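Local coordinates for 3-oxoacyl-[acyl-carrier-protein] synthase, mitochondrial (Arabidopsis thaliana, PDB 2IX4) that catalyses the condensing step of mitochondrial fatty acid synthesis, extending acyl chains by two carbons taken from malonyl-ACP, at residues I127-V131 against S209-S214; G204-S208 against L360-A364; I270-C275 against L427-I431. All blocks are in the same frame, centred on the assembly; numbering follows the deposited sequence.

Contact 1: I127-V131 against S209-S214; sequences ICDIV and SIDALS
Ile127 and Leu213 bring together the starts of two helices, 127-138 and 212-220, in the N-terminal half of this thiolase-like fold, at the dimer interface. Apolar contacts join Ile127 and Val131 to Leu213. Ile127 CG2, which lies anti to the backbone N, rests 3.9 Å from Leu213 CB and equally near Asp211 OD1, and the Ile127 and Leu213 side chains cross at about a right angle. One turn later along the helix, Val131 CG2 touches Leu213 CD2 at 3.8 Å. Ile153 of the second subunit packs on Ile127 and Phe149 of that subunit on Leu213, so this layer runs on into the partner chain.

No direct hydrogen bond joins the segments; water does so instead. One water accepts from Ile127 N and lies 3.1 Å from Ser209 OG, while another accepts from Cys128 N at 3.3 Å and lies close to Asp211 OD2.

Within 209-214, Asp211 is the N-cap of helix 212-220. Its CG sits between backbone N and carbonyl carbon (chi1 51°), which turns the carboxylate back to the helix start, where OD1 accepts from Ser214 N at 3.0 Å. Ser214 OG also donates to Asp211 OD1, from the same face of the carboxylate as the amide, and meets Ile127 CD1 at 3.3 Å.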
# COMPACT_ATOMS: atom_id res chain seq x y z
N ILE A 127 11.60 8.22 -5.07
CA ILE A 127 12.87 8.35 -4.36
C ILE A 127 13.66 9.59 -4.80
O ILE A 127 14.28 10.25 -3.97
CB ILE A 127 13.75 7.07 -4.49
CG1 ILE A 127 13.05 5.88 -3.82
CG2 ILE A 127 15.13 7.29 -3.87
CD1 ILE A 127 13.90 4.60 -3.73
N CYS A 128 13.61 9.91 -6.10
CA CYS A 128 14.36 11.05 -6.64
C CYS A 128 13.89 12.38 -6.05
O CYS A 128 14.69 13.30 -5.86
CB CYS A 128 14.29 11.08 -8.17
SG CYS A 128 12.64 11.34 -8.86
N ASP A 129 12.59 12.48 -5.77
CA ASP A 129 12.03 13.66 -5.11
C ASP A 129 12.48 13.78 -3.66
O ASP A 129 12.72 14.88 -3.17
CB ASP A 129 10.50 13.65 -5.20
CG ASP A 129 9.99 14.09 -6.55
OD1 ASP A 129 10.46 15.14 -7.06
OD2 ASP A 129 9.11 13.41 -7.11
N ILE A 130 12.60 12.64 -2.97
CA ILE A 130 13.09 12.62 -1.59
C ILE A 130 14.59 12.95 -1.55
O ILE A 130 15.05 13.60 -0.61
CB ILE A 130 12.79 11.28 -0.88
CG1 ILE A 130 11.29 10.97 -0.93
CG2 ILE A 130 13.28 11.32 0.58
CD1 ILE A 130 10.93 9.54 -0.57
N VAL A 131 15.32 12.51 -2.57
CA VAL A 131 16.75 12.82 -2.69
C VAL A 131 16.98 14.32 -2.88
O VAL A 131 17.86 14.91 -2.23
CB VAL A 131 17.42 11.99 -3.84
CG1 VAL A 131 18.78 12.56 -4.22
CG2 VAL A 131 17.55 10.53 -3.43
N SER A 209 11.03 4.24 -10.86
CA SER A 209 12.08 4.20 -9.85
C SER A 209 13.46 3.98 -10.47
O SER A 209 14.32 3.34 -9.86
CB SER A 209 11.75 3.11 -8.82
OG SER A 209 12.29 3.44 -7.55
N ILE A 210 13.68 4.52 -11.67
CA ILE A 210 15.03 4.50 -12.25
C ILE A 210 15.74 5.81 -11.94
O ILE A 210 15.52 6.83 -12.59
CB ILE A 210 15.04 4.21 -13.78
CG1 ILE A 210 14.26 2.93 -14.10
CG2 ILE A 210 16.49 4.09 -14.28
CD1 ILE A 210 14.09 2.66 -15.59
N ASP A 211 16.58 5.76 -10.91
CA ASP A 211 17.32 6.92 -10.43
C ASP A 211 18.50 6.45 -9.60
O ASP A 211 18.58 5.27 -9.25
CB ASP A 211 16.41 7.84 -9.58
CG ASP A 211 15.66 7.08 -8.50
OD1 ASP A 211 16.28 6.66 -7.50
OD2 ASP A 211 14.43 6.91 -8.64
N ALA A 212 19.40 7.37 -9.28
CA ALA A 212 20.66 7.07 -8.61
C ALA A 212 20.53 6.15 -7.39
O ALA A 212 21.16 5.10 -7.33
CB ALA A 212 21.37 8.35 -8.21
N LEU A 213 19.69 6.56 -6.44
CA LEU A 213 19.58 5.85 -5.17
C LEU A 213 18.85 4.51 -5.30
O LEU A 213 19.18 3.55 -4.59
CB LEU A 213 18.94 6.73 -4.09
CG LEU A 213 19.16 6.30 -2.64
CD1 LEU A 213 20.64 6.02 -2.36
CD2 LEU A 213 18.60 7.35 -1.68
N SER A 214 17.87 4.45 -6.19
CA SER A 214 17.15 3.20 -6.46
C SER A 214 18.07 2.14 -7.04
O SER A 214 18.09 1.00 -6.57
CB SER A 214 15.98 3.44 -7.41
OG SER A 214 15.02 4.30 -6.82
O HOH W 1 11.06 6.21 -6.98
O HOH W 2 12.19 8.11 -8.45

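Contact 2: G204-S208 against L360-A364; sequences GGTES and LLGAA. With 6NA (hexanoic acid), chain C.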
# COMPACT_ATOMS: atom_id res chain seq x y z
N GLY A 204 -4.59 -1.47 -10.99
CA GLY A 204 -3.30 -1.84 -11.55
C GLY A 204 -2.11 -1.40 -10.72
O GLY A 204 -2.16 -1.36 -9.49
N GLY A 205 -1.02 -1.08 -11.41
CA GLY A 205 0.23 -0.76 -10.76
C GLY A 205 1.03 0.25 -11.55
O GLY A 205 0.85 0.39 -12.77
N THR A 206 1.90 0.98 -10.86
CA THR A 206 2.76 1.96 -11.50
C THR A 206 4.09 2.05 -10.77
O THR A 206 4.17 1.80 -9.57
CB THR A 206 2.09 3.35 -11.61
OG1 THR A 206 2.97 4.25 -12.30
CG2 THR A 206 1.73 3.93 -10.24
N GLU A 207 5.14 2.40 -11.51
CA GLU A 207 6.46 2.58 -10.93
C GLU A 207 7.35 3.40 -11.85
O GLU A 207 7.37 3.20 -13.06
CB GLU A 207 7.14 1.24 -10.65
CG GLU A 207 8.21 1.31 -9.55
CD GLU A 207 7.61 1.23 -8.16
OE1 GLU A 207 7.14 0.14 -7.78
OE2 GLU A 207 7.61 2.25 -7.44
N SER A 208 8.06 4.35 -11.25
CA SER A 208 9.08 5.10 -11.94
C SER A 208 10.23 5.28 -10.98
O SER A 208 10.38 6.33 -10.35
CB SER A 208 8.55 6.45 -12.40
OG SER A 208 9.49 7.08 -13.24
N LEU A 360 9.38 -4.32 -13.88
CA LEU A 360 8.62 -3.08 -13.68
C LEU A 360 8.20 -2.86 -12.23
O LEU A 360 7.42 -1.95 -11.93
CB LEU A 360 7.40 -3.00 -14.61
CG LEU A 360 7.56 -2.99 -16.14
CD1 LEU A 360 6.39 -2.26 -16.77
CD2 LEU A 360 8.87 -2.38 -16.60
N LEU A 361 8.71 -3.71 -11.33
CA LEU A 361 8.54 -3.57 -9.89
C LEU A 361 7.06 -3.53 -9.47
O LEU A 361 6.35 -4.52 -9.63
CB LEU A 361 9.35 -2.37 -9.35
CG LEU A 361 10.88 -2.35 -9.62
CD1 LEU A 361 11.51 -1.08 -9.08
CD2 LEU A 361 11.58 -3.57 -9.04
N GLY A 362 6.60 -2.39 -8.95
CA GLY A 362 5.20 -2.22 -8.55
C GLY A 362 4.20 -2.35 -9.69
O GLY A 362 3.02 -2.64 -9.46
N ALA A 363 4.66 -2.12 -10.92
CA ALA A 363 3.80 -2.22 -12.10
C ALA A 363 3.86 -3.59 -12.77
O ALA A 363 3.03 -3.90 -13.63
CB ALA A 363 4.15 -1.13 -13.09
N ALA A 364 4.83 -4.42 -12.37
CA ALA A 364 5.07 -5.72 -12.99
C ALA A 364 3.84 -6.62 -13.02
O ALA A 364 3.50 -7.18 -14.07
CB ALA A 364 6.23 -6.43 -12.31
CA 6NA C . 11.55 -5.49 -4.98
C 6NA C . 10.35 -6.30 -5.39
O 6NA C . 9.85 -7.11 -4.62
CB 6NA C . 11.09 -4.30 -4.14
CG 6NA C . 10.67 -3.13 -5.03
CD 6NA C . 9.35 -2.54 -4.56
C6 6NA C . 8.51 -2.09 -5.73
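Glu207 OE1 accepts a hydrogen bond from Gly362 N at 2.8 Å, using the anti lone pair of the carboxylate; the bond is bent, with 134° at the hydrogen. The same oxygen lies 3.3 Å from C6, the methyl end of the bound hexanoic acid, and Leu361 CB approaches C6 from the other segment at 3.7 Å. Glu207 and Leu361 cross at about a right angle. A bend at chi2 (83°) turns the glutamate carboxylate toward Gly362 N, while Glu207 CB lies 3.4 Å from Leu360 O.

Deeper along the strand the backbones themselves meet: Gly205, with no side chain in the way, brings its CA 3.6 Å from Gly362 O. At Gly362 it is Glu207 OE1 that comes close. Ala363 CB fits against the strand, 3.7 Å from Thr206 CA. Glu207, Leu361 and Gly362 line the acyl pocket of the ketosynthase, where strand 200-207 of the central sheet faces the loop leading into helix 364-378.

Further out, Glu207 OE2 accepts from Ile124 N, and Gly123 N adds a weak bond to OE1, so both oxygens of this buried carboxylate are held. Leu361 also packs on Cys179, the predicted nucleophile. Thr206, whose CB points away from the loop, hydrogen-bonds through OG1 to Phe88 O.

Contact 3: I270-C275 against L427-I431; sequences IYAELC and LFASI
With Leu274 CG anti to the backbone N (chi1 -156°) and Phe428 CG anti to the carbonyl carbon (chi1 -60°), these two side chains lean together. Leu274 CG comes within 3.6 Å of Phe428 CE2, the side chains crossing obliquely in a non-hydrogen-bonded antiparallel pair. Glu273 and Ala429 form the neighbouring hydrogen-bonded pair: Glu273 N donates to Ala429 O at 2.7 Å, almost straight at 170°, and Ala429 N returns a bond to Glu273 O. Cys275 N continues the ladder to Leu427 O at 2.8 Å, while Cys275 SG touches Ala429 CB at 3.7 Å. This pairing joins the chain's last strand, 422-429, to strand 272-281 in the large mixed sheet of the thiolase-like fold.

Beyond the ladder, the C-terminal Ile431 runs on beside residues 270-273. Its CG2 meets Ile270 CG2 at 3.5 Å. Its CD1 lies 3.6 Å from OE1 of Glu273, which forms a salt bridge with Arg2; the Glu273 and Ile431 side chains cross at about a right angle. One water links Tyr271 O to Ile431 N, and another donates to both Glu273 OE1 and Ser430 O.

Helix 181-195 packs on Leu274 and helix 364-378 on Phe428, while strand 3-12 pairs with strand 272-281 and strand 411-418 with strand 422-429.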
# COMPACT_ATOMS: atom_id res chain seq x y z
N ILE A 270 -15.89 -7.74 -23.65
CA ILE A 270 -15.26 -8.38 -22.51
C ILE A 270 -14.04 -9.17 -22.97
O ILE A 270 -14.14 -10.02 -23.85
CB ILE A 270 -16.26 -9.28 -21.76
CG1 ILE A 270 -17.39 -8.43 -21.16
CG2 ILE A 270 -15.56 -10.09 -20.68
CD1 ILE A 270 -18.65 -9.20 -20.82
N TYR A 271 -12.89 -8.87 -22.38
CA TYR A 271 -11.65 -9.56 -22.70
C TYR A 271 -11.62 -10.95 -22.07
O TYR A 271 -11.35 -11.94 -22.76
CB TYR A 271 -10.44 -8.75 -22.22
CG TYR A 271 -10.12 -7.53 -23.05
CD1 TYR A 271 -10.56 -6.26 -22.66
CD2 TYR A 271 -9.38 -7.63 -24.23
CE1 TYR A 271 -10.27 -5.13 -23.41
CE2 TYR A 271 -9.09 -6.50 -24.99
CZ TYR A 271 -9.53 -5.26 -24.58
OH TYR A 271 -9.25 -4.13 -25.32
N ALA A 272 -11.90 -11.02 -20.77
CA ALA A 272 -11.79 -12.24 -19.99
C ALA A 272 -12.45 -12.06 -18.63
O ALA A 272 -12.83 -10.95 -18.27
CB ALA A 272 -10.31 -12.62 -19.81
N GLU A 273 -12.58 -13.16 -17.89
CA GLU A 273 -13.04 -13.12 -16.51
C GLU A 273 -11.84 -13.32 -15.59
O GLU A 273 -10.94 -14.11 -15.90
CB GLU A 273 -14.08 -14.22 -16.26
CG GLU A 273 -14.63 -14.27 -14.83
CD GLU A 273 -15.59 -15.42 -14.57
OE1 GLU A 273 -15.73 -16.31 -15.44
OE2 GLU A 273 -16.21 -15.43 -13.49
N LEU A 274 -11.81 -12.61 -14.47
CA LEU A 274 -10.83 -12.87 -13.43
C LEU A 274 -11.43 -13.89 -12.46
O LEU A 274 -12.39 -13.59 -11.76
CB LEU A 274 -10.44 -11.58 -12.70
CG LEU A 274 -9.07 -11.55 -12.01
CD1 LEU A 274 -8.67 -10.11 -11.73
CD2 LEU A 274 -9.02 -12.38 -10.73
N CYS A 275 -10.85 -15.09 -12.45
CA CYS A 275 -11.42 -16.24 -11.76
C CYS A 275 -10.69 -16.65 -10.49
O CYS A 275 -11.24 -17.37 -9.66
CB CYS A 275 -11.46 -17.45 -12.71
SG CYS A 275 -12.48 -17.21 -14.18
N LEU A 427 -5.54 -15.50 -11.88
CA LEU A 427 -5.98 -16.46 -12.88
C LEU A 427 -7.16 -15.93 -13.69
O LEU A 427 -8.23 -15.64 -13.14
CB LEU A 427 -6.30 -17.82 -12.24
CG LEU A 427 -6.77 -18.98 -13.13
CD1 LEU A 427 -5.84 -19.22 -14.31
CD2 LEU A 427 -6.91 -20.25 -12.31
N PHE A 428 -6.94 -15.81 -14.99
CA PHE A 428 -7.95 -15.31 -15.93
C PHE A 428 -8.45 -16.45 -16.81
O PHE A 428 -7.74 -17.43 -17.03
CB PHE A 428 -7.38 -14.20 -16.80
CG PHE A 428 -6.89 -13.00 -16.03
CD1 PHE A 428 -5.60 -12.96 -15.53
CD2 PHE A 428 -7.74 -11.92 -15.82
CE1 PHE A 428 -5.15 -11.86 -14.82
CE2 PHE A 428 -7.30 -10.81 -15.11
CZ PHE A 428 -6.00 -10.78 -14.61
N ALA A 429 -9.68 -16.30 -17.31
CA ALA A 429 -10.26 -17.27 -18.23
C ALA A 429 -11.15 -16.56 -19.23
O ALA A 429 -11.71 -15.50 -18.94
CB ALA A 429 -11.05 -18.32 -17.46
N SER A 430 -11.29 -17.14 -20.43
CA SER A 430 -12.25 -16.64 -21.41
C SER A 430 -13.67 -16.86 -20.89
O SER A 430 -13.91 -17.76 -20.08
CB SER A 430 -12.05 -17.32 -22.76
OG SER A 430 -12.25 -18.72 -22.65
N ILE A 431 -14.60 -16.03 -21.35
CA ILE A 431 -15.97 -16.06 -20.83
C ILE A 431 -17.02 -15.98 -21.95
O ILE A 431 -18.10 -16.55 -21.86
CB ILE A 431 -16.19 -14.95 -19.74
CG1 ILE A 431 -17.55 -15.09 -19.06
CG2 ILE A 431 -15.98 -13.55 -20.32
CD1 ILE A 431 -17.66 -14.36 -17.73
OXT ILE A 431 -16.80 -15.35 -22.99
O HOH W 3 -15.58 -12.45 -24.22
O HOH W 4 -13.46 -14.00 -23.19
O HOH W 5 -14.97 -18.16 -17.62

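From the N terminus, helix 127-138 opens contact 1, which closes when the chain returns just past strand 200-207. Contact 2 has opened on that strand by then, so the two cross, and they touch where Ser209 CB packs on Leu361 CD1. Contact 2 closes at 360-364, after the chain has entered 270-275; contact 3 closes only at the C terminus and so crosses contact 2. Contacts 1 and 3 are in series, their centres about 37 Å apart on opposite sides of the chain centre. Contacts 2 and 3 reach the same sheet. Together they link the dimer-facing helices, the acyl pocket and the sheet region that holds the chain's final strand.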